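Local coordinates for protein malate dehydrogenase (Naegleria fowleri, PDB 6UM4) that probably catalyses the reversible, NAD-dependent oxidation of malate to oxaloacetate, at residues A[248-251]-A[252-256]; A[303-306]-A[307-311]. All blocks are in the same frame, centred on the assembly; numbering follows the deposited sequence.

Contact 1 of 2, residues A[248-251]-A[252-256]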
loop_
_atom_site.group_PDB
_atom_site.type_symbol
_atom_site.label_atom_id
_atom_site.label_comp_id
_atom_site.label_asym_id
_atom_site.label_seq_id
_atom_site.Cartn_x
_atom_site.Cartn_y
_atom_site.Cartn_z
ATOM N N MET A 248 4.338 15.501 10.699
ATOM C CA MET A 248 3.736 15.343 9.375
ATOM C C MET A 248 2.494 16.210 9.182
ATOM O O MET A 248 1.465 15.989 9.832
ATOM C CB MET A 248 3.353 13.892 9.113
ATOM C CG MET A 248 3.053 13.706 7.644
ATOM S SD MET A 248 2.722 12.011 7.172
ATOM C CE MET A 248 1.096 11.831 7.930
ATOM N N THR A 249 2.570 17.161 8.251
ATOM C CA THR A 249 1.391 17.864 7.743
ATOM C C THR A 249 1.161 17.562 6.271
ATOM O O THR A 249 0.343 18.226 5.613
ATOM C CB THR A 249 1.544 19.367 7.941
ATOM O OG1 THR A 249 2.801 19.772 7.391
ATOM C CG2 THR A 249 1.523 19.683 9.421
ATOM N N ARG A 250 1.899 16.585 5.737
ATOM C CA ARG A 250 1.840 16.285 4.320
ATOM C C ARG A 250 0.456 15.823 3.921
ATOM O O ARG A 250 0.065 15.984 2.765
ATOM C CB ARG A 250 2.880 15.210 3.982
ATOM C CG ARG A 250 2.998 14.863 2.497
ATOM C CD ARG A 250 3.113 16.134 1.660
ATOM N NE ARG A 250 3.360 15.820 0.265
ATOM C CZ ARG A 250 4.561 15.614 -0.262
ATOM N NH1 ARG A 250 5.655 15.696 0.496
ATOM N NH2 ARG A 250 4.663 15.304 -1.556
ATOM N N LEU A 251 -0.298 15.227 4.855
ATOM C CA LEU A 251 -1.633 14.765 4.504
ATOM C C LEU A 251 -2.594 15.947 4.397
ATOM O O LEU A 251 -3.421 16.002 3.477
ATOM C CB LEU A 251 -2.135 13.726 5.507
ATOM C CG LEU A 251 -3.519 13.203 5.116
ATOM C CD1 LEU A 251 -3.484 12.518 3.750
ATOM C CD2 LEU A 251 -4.184 12.325 6.181
ATOM N N ASP A 252 -2.501 16.903 5.328
ATOM C CA ASP A 252 -3.227 18.158 5.161
ATOM C C ASP A 252 -2.886 18.786 3.815
ATOM O O ASP A 252 -3.773 19.203 3.052
ATOM C CB ASP A 252 -2.914 19.126 6.302
ATOM C CG ASP A 252 -3.103 18.511 7.694
ATOM O OD1 ASP A 252 -4.175 17.952 8.006
ATOM O OD2 ASP A 252 -2.180 18.657 8.524
ATOM N N HIS A 253 -1.591 18.853 3.515
ATOM C CA HIS A 253 -1.117 19.412 2.253
ATOM C C HIS A 253 -1.761 18.719 1.055
ATOM O O HIS A 253 -2.359 19.369 0.189
ATOM C CB HIS A 253 0.409 19.296 2.210
ATOM C CG HIS A 253 1.024 19.812 0.951
ATOM N ND1 HIS A 253 1.662 21.030 0.885
ATOM C CD2 HIS A 253 1.110 19.271 -0.287
ATOM C CE1 HIS A 253 2.112 21.224 -0.343
ATOM N NE2 HIS A 253 1.794 20.169 -1.074
ATOM N N ASP A 254 -1.674 17.390 1.011
ATOM C CA ASP A 254 -2.237 16.655 -0.109
ATOM C C ASP A 254 -3.754 16.782 -0.161
ATOM O O ASP A 254 -4.346 16.694 -1.245
ATOM C CB ASP A 254 -1.819 15.169 -0.042
ATOM C CG ASP A 254 -0.331 14.965 -0.326
ATOM O OD1 ASP A 254 0.315 15.885 -0.898
ATOM O OD2 ASP A 254 0.202 13.889 0.045
ATOM N N ARG A 255 -4.411 16.909 0.995
ATOM C CA ARG A 255 -5.858 17.090 0.980
ATOM C C ARG A 255 -6.228 18.425 0.355
ATOM O O ARG A 255 -7.215 18.514 -0.384
ATOM C CB ARG A 255 -6.425 16.974 2.391
ATOM C CG ARG A 255 -6.464 15.550 2.905
ATOM C CD ARG A 255 -6.721 15.527 4.388
ATOM N NE ARG A 255 -7.152 14.214 4.843
ATOM C CZ ARG A 255 -7.218 13.867 6.119
ATOM N NH1 ARG A 255 -6.861 14.738 7.064
ATOM N NH2 ARG A 255 -7.621 12.649 6.449
ATOM N N GLY A 256 -5.442 19.469 0.639
ATOM C CA GLY A 256 -5.656 20.745 -0.019
ATOM C C GLY A 256 -5.492 20.646 -1.523
ATOM O O GLY A 256 -6.315 21.167 -2.287
HETATM O O HOH W 1 2.003 15.695 -2.903
#

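Contact 2 of 2, residues A[303-306]-A[307-311]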
loop_
_atom_site.group_PDB
_atom_site.type_symbol
_atom_site.label_atom_id
_atom_site.label_comp_id
_atom_site.label_asym_id
_atom_site.label_seq_id
_atom_site.Cartn_x
_atom_site.Cartn_y
_atom_site.Cartn_z
ATOM N N ASN A 303 -8.897 32.425 -6.205
ATOM C CA ASN A 303 -8.703 33.822 -5.819
ATOM C C ASN A 303 -9.788 34.306 -4.872
ATOM O O ASN A 303 -9.619 35.342 -4.219
ATOM C CB ASN A 303 -8.725 34.729 -7.054
ATOM C CG ASN A 303 -7.632 34.409 -8.060
ATOM O OD1 ASN A 303 -6.509 34.094 -7.697
ATOM N ND2 ASN A 303 -7.975 34.472 -9.339
ATOM N N ASP A 304 -10.911 33.599 -4.822
ATOM C CA ASP A 304 -12.106 34.039 -4.110
ATOM C C ASP A 304 -11.931 33.771 -2.621
ATOM O O ASP A 304 -12.046 32.622 -2.169
ATOM C CB ASP A 304 -13.335 33.335 -4.678
ATOM C CG ASP A 304 -14.629 33.809 -4.051
ATOM O OD1 ASP A 304 -14.581 34.569 -3.060
ATOM O OD2 ASP A 304 -15.704 33.452 -4.573
ATOM N N GLU A 305 -11.691 34.842 -1.849
ATOM C CA GLU A 305 -11.421 34.698 -0.424
ATOM C C GLU A 305 -12.626 34.174 0.347
ATOM O O GLU A 305 -12.453 33.587 1.420
ATOM C CB GLU A 305 -10.973 36.046 0.160
ATOM C CG GLU A 305 -10.542 36.025 1.625
ATOM C CD GLU A 305 -10.432 37.433 2.202
ATOM O OE1 GLU A 305 -9.748 38.283 1.580
ATOM O OE2 GLU A 305 -11.055 37.698 3.256
ATOM N N GLN A 306 -13.843 34.375 -0.159
ATOM C CA GLN A 306 -15.001 33.837 0.547
ATOM C C GLN A 306 -15.089 32.327 0.380
ATOM O O GLN A 306 -15.440 31.611 1.327
ATOM C CB GLN A 306 -16.272 34.530 0.071
ATOM C CG GLN A 306 -16.229 36.023 0.360
ATOM C CD GLN A 306 -17.566 36.711 0.150
ATOM O OE1 GLN A 306 -18.537 36.087 -0.294
ATOM N NE2 GLN A 306 -17.623 38.011 0.470
ATOM N N TRP A 307 -14.781 31.821 -0.816
ATOM C CA TRP A 307 -14.746 30.375 -1.000
ATOM C C TRP A 307 -13.633 29.762 -0.156
ATOM O O TRP A 307 -13.821 28.716 0.477
ATOM C CB TRP A 307 -14.545 30.036 -2.475
ATOM C CG TRP A 307 -14.305 28.561 -2.717
ATOM C CD1 TRP A 307 -15.245 27.574 -2.768
ATOM C CD2 TRP A 307 -13.038 27.919 -2.928
ATOM N NE1 TRP A 307 -14.644 26.358 -3.010
ATOM C CE2 TRP A 307 -13.291 26.543 -3.116
ATOM C CE3 TRP A 307 -11.720 28.377 -3.000
ATOM C CZ2 TRP A 307 -12.274 25.619 -3.351
ATOM C CZ3 TRP A 307 -10.711 27.459 -3.235
ATOM C CH2 TRP A 307 -10.993 26.097 -3.406
ATOM N N ILE A 308 -12.472 30.416 -0.121
ATOM C CA ILE A 308 -11.370 29.948 0.714
ATOM C C ILE A 308 -11.832 29.830 2.155
ATOM O O ILE A 308 -11.651 28.797 2.807
ATOM C CB ILE A 308 -10.167 30.901 0.597
ATOM C CG1 ILE A 308 -9.601 30.870 -0.817
ATOM C CG2 ILE A 308 -9.100 30.542 1.622
ATOM C CD1 ILE A 308 -8.406 31.750 -0.977
ATOM N N THR A 309 -12.454 30.896 2.662
ATOM C CA THR A 309 -12.810 30.967 4.072
ATOM C C THR A 309 -13.981 30.050 4.401
ATOM O O THR A 309 -13.995 29.402 5.456
ATOM C CB THR A 309 -13.151 32.407 4.443
ATOM O OG1 THR A 309 -11.987 33.220 4.262
ATOM C CG2 THR A 309 -13.563 32.483 5.907
ATOM N N ASN A 310 -14.991 30.001 3.534
ATOM C CA ASN A 310 -16.211 29.296 3.899
ATOM C C ASN A 310 -16.224 27.842 3.466
ATOM O O ASN A 310 -17.018 27.062 4.008
ATOM C CB ASN A 310 -17.440 29.995 3.318
ATOM C CG ASN A 310 -17.572 31.418 3.804
ATOM O OD1 ASN A 310 -17.196 31.732 4.936
ATOM N ND2 ASN A 310 -18.159 32.270 2.988
ATOM N N GLU A 311 -15.393 27.463 2.495
ATOM C CA GLU A 311 -15.431 26.091 2.027
ATOM C C GLU A 311 -14.053 25.448 2.056
ATOM O O GLU A 311 -13.849 24.444 2.751
ATOM C CB GLU A 311 -16.035 26.026 0.623
ATOM C CG GLU A 311 -17.491 26.442 0.575
ATOM C CD GLU A 311 -18.134 26.146 -0.771
ATOM O OE1 GLU A 311 -18.095 24.973 -1.226
ATOM O OE2 GLU A 311 -18.657 27.101 -1.386
#

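Contact 1 of 2, residues A[248-251]-A[252-256]
Arg250 and Asp254 form an i to i+4 salt bridge across the first turn of helix 250-264, which follows the last strand of the Rossmann-type parallel sheet. Arg250 NE lies 3.3 Å from Asp254 OD1, which it meets on the syn side. OD1 lies in the guanidinium plane while NE stands 30° out of the carboxylate plane, the two flat groups being turned 78° apart. A water closes the ring, donating to Asp254 OD1 at 2.6 Å and accepting from Arg250 NH2 at 3.0 Å. The bend of the arginine chain at chi2 (49°) helps bring NE back over the turn, while NH1 pairs with Asp345 of helix 332-348. On the flank facing the second subunit, where Asp152 of that subunit packs on Leu251, the Leu251 methyl CD2 sits over the centre of the Arg255 guanidinium, 3.4 Å from CZ. Underneath, His253 N reaches Thr249 O at 2.9 Å, the bond that starts the helix. Further out, Asp252 OD2 is hydrogen-bonded to His280 ND1, consistent with the catalytic Asp-His pair of malate dehydrogenases. His253 ND1 is engaged by Ser355, and Thr249 OG1 is hydrogen-bonded to Ser373 OG.

Contact 2 of 2, residues A[303-306]-A[307-311]
Asp304 meets Trp307 and Gln306 as the N-cap of helix 305-317, a worked example of how an aspartate can start a helix. From CB outward, the side chain first passes the CB of Trp307, 4.1 Å from Asp304 CB. With CG anti to the backbone N (chi1 -176°), the carboxylate is carried over the first turn, and CG comes to 3.8 Å from Trp307 N. OD1 then accepts from Gln306 N at 3.0 Å, an Asx turn. The donor approaches from above the carboxylate plane, 39° out of it. This capping bond is bent, with an N-H...O angle of 140°. OD2, the other carboxylate oxygen, stays 4.2 Å from Trp307 CB. The main chain of the same residue adds a straighter bond, Ile308 N to Asp304 O at 3.0 Å.

One residue on, Glu305 O is gripped twice by Thr309, through N at 3.0 Å and through OG1 at 2.9 Å, the two donors arriving from opposite faces of the carbonyl plane. The threonine hydroxyl is thus turned back onto its own helix. Asp304, Glu305 and Gln306 are exposed, whereas the Trp307 ring is buried against Val301, Ile302 and Leu288 and meets Phe312. Leu288, just past strand 285-287, also touches Ile308, while Thr309 rests on Phe395 and Arg399 of helix 394-414.

Followed from the N terminus, the chain leaves strand 245-247, an outer strand of the parallel sheet of the predicted NAD-binding domain, and enters contact 1 at once, closing the first turn of helix 250-264. It then runs through the antiparallel strands 271-277, 285-287 and 292-293 before contact 2 closes the opening turn of helix 305-317. Each contact is local, and the two follow in series, neither nesting nor crossing. Their centres lie 19 Å apart, with nearest atoms about 7 Å from each other. Contact 1 is buried among strands 271-277 and 353-359, helix 332-348 and the second subunit; contact 2 lies at the surface, leaning on helix 394-414 and touched by no residue of the second subunit.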